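Local structure of AcrVIA1 (Listeria seeligeri, 6VRB) at residues 48-53 / 84-89; 52-57 / 74-79. The protein probably inhibits the RNA-guided nuclease Cas13a, acting as an anti-CRISPR protein against type VI systems. All coordinates share one frame; numbering follows the deposited sequence.

Contact 1: 48-53 / 84-89; sequences NKWFEM and LGIPAS
The indole NE1 of Trp50 points past Leu84 O, and its polar partner lies on the adjacent strand. Leu84 O sits near the indole plane, at the ring's edge, but at 3.9 Å from Trp50 NE1 it is too distant to be a hydrogen-bond acceptor. The donor is instead satisfied, weakly, by the carbonyl of Leu74. No hydrogen bond links 48-53 to 84-89, so the contact rests on apolar packing. Its centre is Trp50 over Ile86. With CG anti to the backbone N (chi1 -171°), the indole extends from the helix to the sheet and lays one face on the isoleucine. Ile86 spreads both branches beneath it: CG2 approaches Trp50 CG at 3.6 Å on the pyrrole side, while CD1 lies 3.7 Å from the centroid of the six-membered ring, only 14° off its normal, a CH-pi contact. Phe51 stands at the edge of the indole, and Trp50 CE3 lies over the centre of its ring, 3.5 Å above the plane; Phe51 CE2 comes within 4.3 Å of Ile86 CD1. At the other end Leu84 is met by Met53 and Lys49 as well as by the CD1 edge of Trp50. Met53, bent at its last torsion, brings its CE methyl across Leu84, nearest CB at 3.4 Å, and the aliphatic CG of Lys49 touches Leu84 CD2 before the rest of that chain leads away. Leu84 and Ile86 both point toward the helix, with Gly85 between them. Helix 44-53 thus packs across strand 83-87, the outermost on its side of the three-stranded antiparallel sheet within this chain, at 116° between the segment directions. Phe91 of helix 88-94 touches both Phe51 and Ile86, and that helix, preceded by Pro87 as N-cap residue, brings Ser89 against a phosphate of the bound RNA.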
loop_
_atom_site.group_PDB
_atom_site.type_symbol
_atom_site.label_atom_id
_atom_site.label_comp_id
_atom_site.label_asym_id
_atom_site.label_seq_id
_atom_site.Cartn_x
_atom_site.Cartn_y
_atom_site.Cartn_z
ATOM N N ASN C 48 42.981 3.994 -6.729
ATOM C CA ASN C 48 43.982 3.623 -5.745
ATOM C C ASN C 48 44.606 4.845 -5.084
ATOM O O ASN C 48 45.109 4.744 -3.961
ATOM C CB ASN C 48 45.052 2.773 -6.427
ATOM C CG ASN C 48 45.811 1.905 -5.470
ATOM O OD1 ASN C 48 45.546 1.893 -4.271
ATOM N ND2 ASN C 48 46.764 1.153 -5.996
ATOM N N LYS C 49 44.563 5.997 -5.749
ATOM C CA LYS C 49 45.001 7.245 -5.142
ATOM C C LYS C 49 43.972 7.764 -4.147
ATOM O O LYS C 49 44.331 8.413 -3.157
ATOM C CB LYS C 49 45.260 8.281 -6.234
ATOM C CG LYS C 49 45.821 9.600 -5.763
ATOM C CD LYS C 49 47.180 9.403 -5.137
ATOM C CE LYS C 49 48.182 8.899 -6.165
ATOM N NZ LYS C 49 48.448 9.910 -7.223
ATOM N N TRP C 50 42.688 7.482 -4.393
ATOM C CA TRP C 50 41.645 7.954 -3.488
ATOM C C TRP C 50 41.704 7.217 -2.161
ATOM O O TRP C 50 41.517 7.824 -1.102
ATOM C CB TRP C 50 40.259 7.778 -4.103
ATOM C CG TRP C 50 39.174 8.451 -3.304
ATOM C CD1 TRP C 50 38.787 9.753 -3.375
ATOM C CD2 TRP C 50 38.428 7.877 -2.232
ATOM N NE1 TRP C 50 37.793 10.006 -2.465
ATOM C CE2 TRP C 50 37.568 8.869 -1.740
ATOM C CE3 TRP C 50 38.392 6.610 -1.653
ATOM C CZ2 TRP C 50 36.682 8.632 -0.706
ATOM C CZ3 TRP C 50 37.518 6.375 -0.626
ATOM C CH2 TRP C 50 36.669 7.378 -0.164
ATOM N N PHE C 51 41.964 5.908 -2.189
ATOM C CA PHE C 51 42.137 5.142 -0.956
ATOM C C PHE C 51 43.551 5.239 -0.401
ATOM O O PHE C 51 44.104 4.248 0.080
ATOM C CB PHE C 51 41.801 3.682 -1.236
ATOM C CG PHE C 51 40.357 3.402 -1.479
ATOM C CD1 PHE C 51 39.505 3.138 -0.429
ATOM C CD2 PHE C 51 39.860 3.365 -2.765
ATOM C CE1 PHE C 51 38.179 2.862 -0.658
ATOM C CE2 PHE C 51 38.534 3.093 -2.998
ATOM C CZ PHE C 51 37.693 2.841 -1.942
ATOM N N GLU C 52 44.139 6.411 -0.420
ATOM C CA GLU C 52 45.434 6.651 0.195
ATOM C C GLU C 52 45.462 7.938 0.993
ATOM O O GLU C 52 46.163 8.008 2.006
ATOM C CB GLU C 52 46.525 6.696 -0.884
ATOM C CG GLU C 52 47.952 6.746 -0.375
ATOM C CD GLU C 52 48.972 6.767 -1.498
ATOM O OE1 GLU C 52 48.560 6.781 -2.677
ATOM O OE2 GLU C 52 50.186 6.768 -1.202
ATOM N N MET C 53 44.810 8.967 0.444
ATOM C CA MET C 53 44.609 10.250 1.161
ATOM C C MET C 53 43.627 9.974 2.303
ATOM O O MET C 53 43.866 10.448 3.429
ATOM C CB MET C 53 44.006 11.296 0.220
ATOM C CG MET C 53 44.902 11.639 -0.952
ATOM S SD MET C 53 44.233 12.981 -1.964
ATOM C CE MET C 53 42.845 12.154 -2.737
ATOM N N LEU C 84 40.372 15.119 -4.361
ATOM C CA LEU C 84 39.923 14.090 -5.287
ATOM C C LEU C 84 38.568 13.558 -4.851
ATOM O O LEU C 84 38.162 13.699 -3.700
ATOM C CB LEU C 84 40.930 12.945 -5.374
ATOM C CG LEU C 84 42.089 12.997 -6.364
ATOM C CD1 LEU C 84 43.162 13.991 -5.957
ATOM C CD2 LEU C 84 42.662 11.600 -6.501
ATOM N N GLY C 85 37.878 12.909 -5.783
ATOM C CA GLY C 85 36.565 12.368 -5.507
ATOM C C GLY C 85 36.195 11.164 -6.346
ATOM O O GLY C 85 36.546 11.087 -7.523
ATOM N N ILE C 86 35.496 10.213 -5.746
ATOM C CA ILE C 86 34.987 9.044 -6.457
ATOM C C ILE C 86 33.482 9.008 -6.256
ATOM O O ILE C 86 32.953 9.665 -5.344
ATOM C CB ILE C 86 35.654 7.739 -5.963
ATOM C CG1 ILE C 86 35.336 7.518 -4.493
ATOM C CG2 ILE C 86 37.142 7.765 -6.192
ATOM C CD1 ILE C 86 35.689 6.164 -4.022
ATOM N N PRO C 87 32.746 8.278 -7.098
ATOM C CA PRO C 87 31.345 8.003 -6.779
ATOM C C PRO C 87 31.237 7.094 -5.568
ATOM O O PRO C 87 32.106 6.261 -5.313
ATOM C CB PRO C 87 30.819 7.315 -8.040
ATOM C CG PRO C 87 31.692 7.786 -9.106
ATOM C CD PRO C 87 33.048 7.931 -8.497
ATOM N N ALA C 88 30.151 7.251 -4.821
ATOM C CA ALA C 88 29.944 6.435 -3.634
ATOM C C ALA C 88 29.538 5.005 -3.958
ATOM O O ALA C 88 29.602 4.150 -3.076
ATOM C CB ALA C 88 28.896 7.076 -2.733
ATOM N N SER C 89 29.111 4.725 -5.181
ATOM C CA SER C 89 28.900 3.352 -5.606
ATOM C C SER C 89 30.205 2.603 -5.814
ATOM O O SER C 89 30.244 1.387 -5.617
ATOM C CB SER C 89 28.081 3.323 -6.894
ATOM O OG SER C 89 28.788 3.933 -7.955
#

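Contact 2: 52-57 / 74-79; sequences EMWKSP and LFVIEK
Apolar contact is carried by Val76, whose two methyls are divided between Met53 and Trp54. Val76 CG1, anti to the backbone N (chi1 177°), approaches Met53 CB at 3.6 Å, and CG2 approaches Trp54 CB at 3.9 Å. The methionine is therefore met at the root of its side chain, and the tryptophan nearest at its CB, with the root of the indole only obliquely beside Val76 CG2 before the ring leads away, which explains why Trp54 gives up much less surface here than Met53 does. The nearest CA pairs, Trp54 with Val76 at 6.2 Å and Met53 with Glu78 at 6.5 Å, show that the chain runs against the strand in opposite order, later residues of one beside earlier residues of the other.

The polar side consists of proximity without bonding across the segments. Glu78 bends at chi2 (62°), which carries its carboxylate back over Met53, and OE1 lies 3.5 Å from Met53 CB. The same oxygen is 3.8 Å from Ser56 OG, longer than a hydrogen bond. Within 52-57 the turn is held by Ser56 N donating to Glu52 O at 3.1 Å, a helix-like i to i+4 bond; Ser56 OG is also directed to Met53 O, although the modelled separation is too short to be trusted in detail.

The ring-to-ring and cation-pi partners of Trp54 lie outside the two segments. Its ring meets that of Trp50 at nearly parallel planes, takes Phe91 edge-to-face and receives Lys32 in a cation-pi contact. The whole is a buried junction where helix 44-53 gives way to the turn into strand 59-62. Leu61 of that strand touches both Trp54 and Val76, and Val76 lies on the central strand 73-78, so the turn is packed against the middle of the three-stranded sheet.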
loop_
_atom_site.group_PDB
_atom_site.type_symbol
_atom_site.label_atom_id
_atom_site.label_comp_id
_atom_site.label_asym_id
_atom_site.label_seq_id
_atom_site.Cartn_x
_atom_site.Cartn_y
_atom_site.Cartn_z
ATOM N N GLU C 52 44.139 6.411 -0.420
ATOM C CA GLU C 52 45.434 6.651 0.195
ATOM C C GLU C 52 45.462 7.938 0.993
ATOM O O GLU C 52 46.163 8.008 2.006
ATOM C CB GLU C 52 46.525 6.696 -0.884
ATOM C CG GLU C 52 47.952 6.746 -0.375
ATOM C CD GLU C 52 48.972 6.767 -1.498
ATOM O OE1 GLU C 52 48.560 6.781 -2.677
ATOM O OE2 GLU C 52 50.186 6.768 -1.202
ATOM N N MET C 53 44.810 8.967 0.444
ATOM C CA MET C 53 44.609 10.250 1.161
ATOM C C MET C 53 43.627 9.974 2.303
ATOM O O MET C 53 43.866 10.448 3.429
ATOM C CB MET C 53 44.006 11.296 0.220
ATOM C CG MET C 53 44.902 11.639 -0.952
ATOM S SD MET C 53 44.233 12.981 -1.964
ATOM C CE MET C 53 42.845 12.154 -2.737
ATOM N N TRP C 54 42.582 9.194 2.004
ATOM C CA TRP C 54 41.522 8.826 2.981
ATOM C C TRP C 54 42.124 7.995 4.115
ATOM O O TRP C 54 41.832 8.295 5.288
ATOM C CB TRP C 54 40.409 8.055 2.258
ATOM C CG TRP C 54 39.298 7.583 3.145
ATOM C CD1 TRP C 54 38.451 8.357 3.882
ATOM C CD2 TRP C 54 38.895 6.221 3.375
ATOM N NE1 TRP C 54 37.560 7.573 4.562
ATOM C CE2 TRP C 54 37.805 6.258 4.270
ATOM C CE3 TRP C 54 39.346 4.979 2.919
ATOM C CZ2 TRP C 54 37.166 5.102 4.713
ATOM C CZ3 TRP C 54 38.713 3.838 3.357
ATOM C CH2 TRP C 54 37.638 3.901 4.243
ATOM N N LYS C 55 42.964 7.019 3.766
ATOM C CA LYS C 55 43.627 6.142 4.766
ATOM C C LYS C 55 44.569 6.992 5.625
ATOM O O LYS C 55 44.585 6.804 6.854
ATOM C CB LYS C 55 44.408 5.041 4.043
ATOM C CG LYS C 55 44.747 3.821 4.887
ATOM C CD LYS C 55 43.522 3.066 5.349
ATOM C CE LYS C 55 42.521 2.853 4.236
ATOM N NZ LYS C 55 43.189 2.411 2.989
ATOM N N SER C 56 45.230 7.980 5.014
ATOM C CA SER C 56 46.174 8.867 5.743
ATOM C C SER C 56 45.425 9.616 6.850
ATOM O O SER C 56 44.297 10.074 6.593
ATOM C CB SER C 56 46.835 9.833 4.798
ATOM O OG SER C 56 45.922 10.838 4.385
ATOM N N PRO C 57 46.022 9.792 8.049
ATOM C CA PRO C 57 45.357 10.466 9.174
ATOM C C PRO C 57 44.988 11.942 8.950
ATOM O O PRO C 57 43.920 12.333 9.376
ATOM C CB PRO C 57 46.383 10.381 10.314
ATOM C CG PRO C 57 47.308 9.257 9.907
ATOM C CD PRO C 57 47.368 9.340 8.398
ATOM N N LEU C 74 31.875 11.187 -2.798
ATOM C CA LEU C 74 32.755 11.322 -1.642
ATOM C C LEU C 74 34.049 12.026 -2.035
ATOM O O LEU C 74 34.774 11.543 -2.905
ATOM C CB LEU C 74 33.058 9.939 -1.081
ATOM C CG LEU C 74 31.833 9.166 -0.613
ATOM C CD1 LEU C 74 32.213 7.751 -0.290
ATOM C CD2 LEU C 74 31.221 9.838 0.592
ATOM N N PHE C 75 34.363 13.146 -1.390
ATOM C CA PHE C 75 35.575 13.908 -1.679
ATOM C C PHE C 75 36.528 13.818 -0.496
ATOM O O PHE C 75 36.098 13.931 0.654
ATOM C CB PHE C 75 35.254 15.375 -1.976
ATOM C CG PHE C 75 34.570 15.601 -3.293
ATOM C CD1 PHE C 75 35.303 15.700 -4.461
ATOM C CD2 PHE C 75 33.196 15.714 -3.361
ATOM C CE1 PHE C 75 34.676 15.908 -5.674
ATOM C CE2 PHE C 75 32.563 15.914 -4.572
ATOM C CZ PHE C 75 33.303 16.012 -5.726
ATOM N N VAL C 76 37.818 13.638 -0.776
ATOM C CA VAL C 76 38.861 13.686 0.245
ATOM C C VAL C 76 39.711 14.920 0.009
ATOM O O VAL C 76 40.304 15.075 -1.064
ATOM C CB VAL C 76 39.745 12.431 0.227
ATOM C CG1 VAL C 76 40.842 12.577 1.238
ATOM C CG2 VAL C 76 38.948 11.212 0.540
ATOM N N ILE C 77 39.797 15.785 1.009
ATOM C CA ILE C 77 40.606 16.993 0.934
ATOM C C ILE C 77 41.855 16.791 1.776
ATOM O O ILE C 77 41.766 16.531 2.981
ATOM C CB ILE C 77 39.819 18.229 1.394
ATOM C CG1 ILE C 77 38.641 18.466 0.455
ATOM C CG2 ILE C 77 40.719 19.431 1.417
ATOM C CD1 ILE C 77 37.674 19.494 0.946
ATOM N N GLU C 78 43.015 16.913 1.142
ATOM C CA GLU C 78 44.298 16.732 1.801
ATOM C C GLU C 78 44.638 18.034 2.533
ATOM O O GLU C 78 43.948 19.044 2.381
ATOM C CB GLU C 78 45.322 16.276 0.755
ATOM C CG GLU C 78 46.704 15.813 1.237
ATOM C CD GLU C 78 46.652 14.590 2.131
ATOM O OE1 GLU C 78 45.716 13.781 1.995
ATOM O OE2 GLU C 78 47.553 14.442 2.982
ATOM N N LYS C 79 45.692 18.012 3.357
ATOM C CA LYS C 79 46.031 19.153 4.203
ATOM C C LYS C 79 46.487 20.353 3.379
ATOM O O LYS C 79 46.240 21.504 3.761
ATOM C CB LYS C 79 47.106 18.734 5.206
ATOM C CG LYS C 79 47.431 19.773 6.252
ATOM C CD LYS C 79 46.192 20.114 7.059
ATOM C CE LYS C 79 45.748 18.949 7.924
ATOM N NZ LYS C 79 44.562 19.307 8.752
#

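How the contacts relate
From the N terminus, helix 44-53 supplies the first partner of both contacts, which overlap at Glu52 and Met53. The chain then turns into strand 59-62, and contact 2 closes the 16-residue excursion 58-73 when strand 73-78 returns. After the next turn, strand 83-87 brings contact 1 to completion, closing the wider span 54-83 that encloses the first. The second partners are neighbouring antiparallel strands, joined by probable hydrogen bonds from Val76 N to Leu84 O (2.9 Å) and from Ile86 N to Leu74 O (3.2 Å). With centres 8 Å apart, the contacts together fasten the C-terminal part of one helix and the turn that follows it to two adjacent strands.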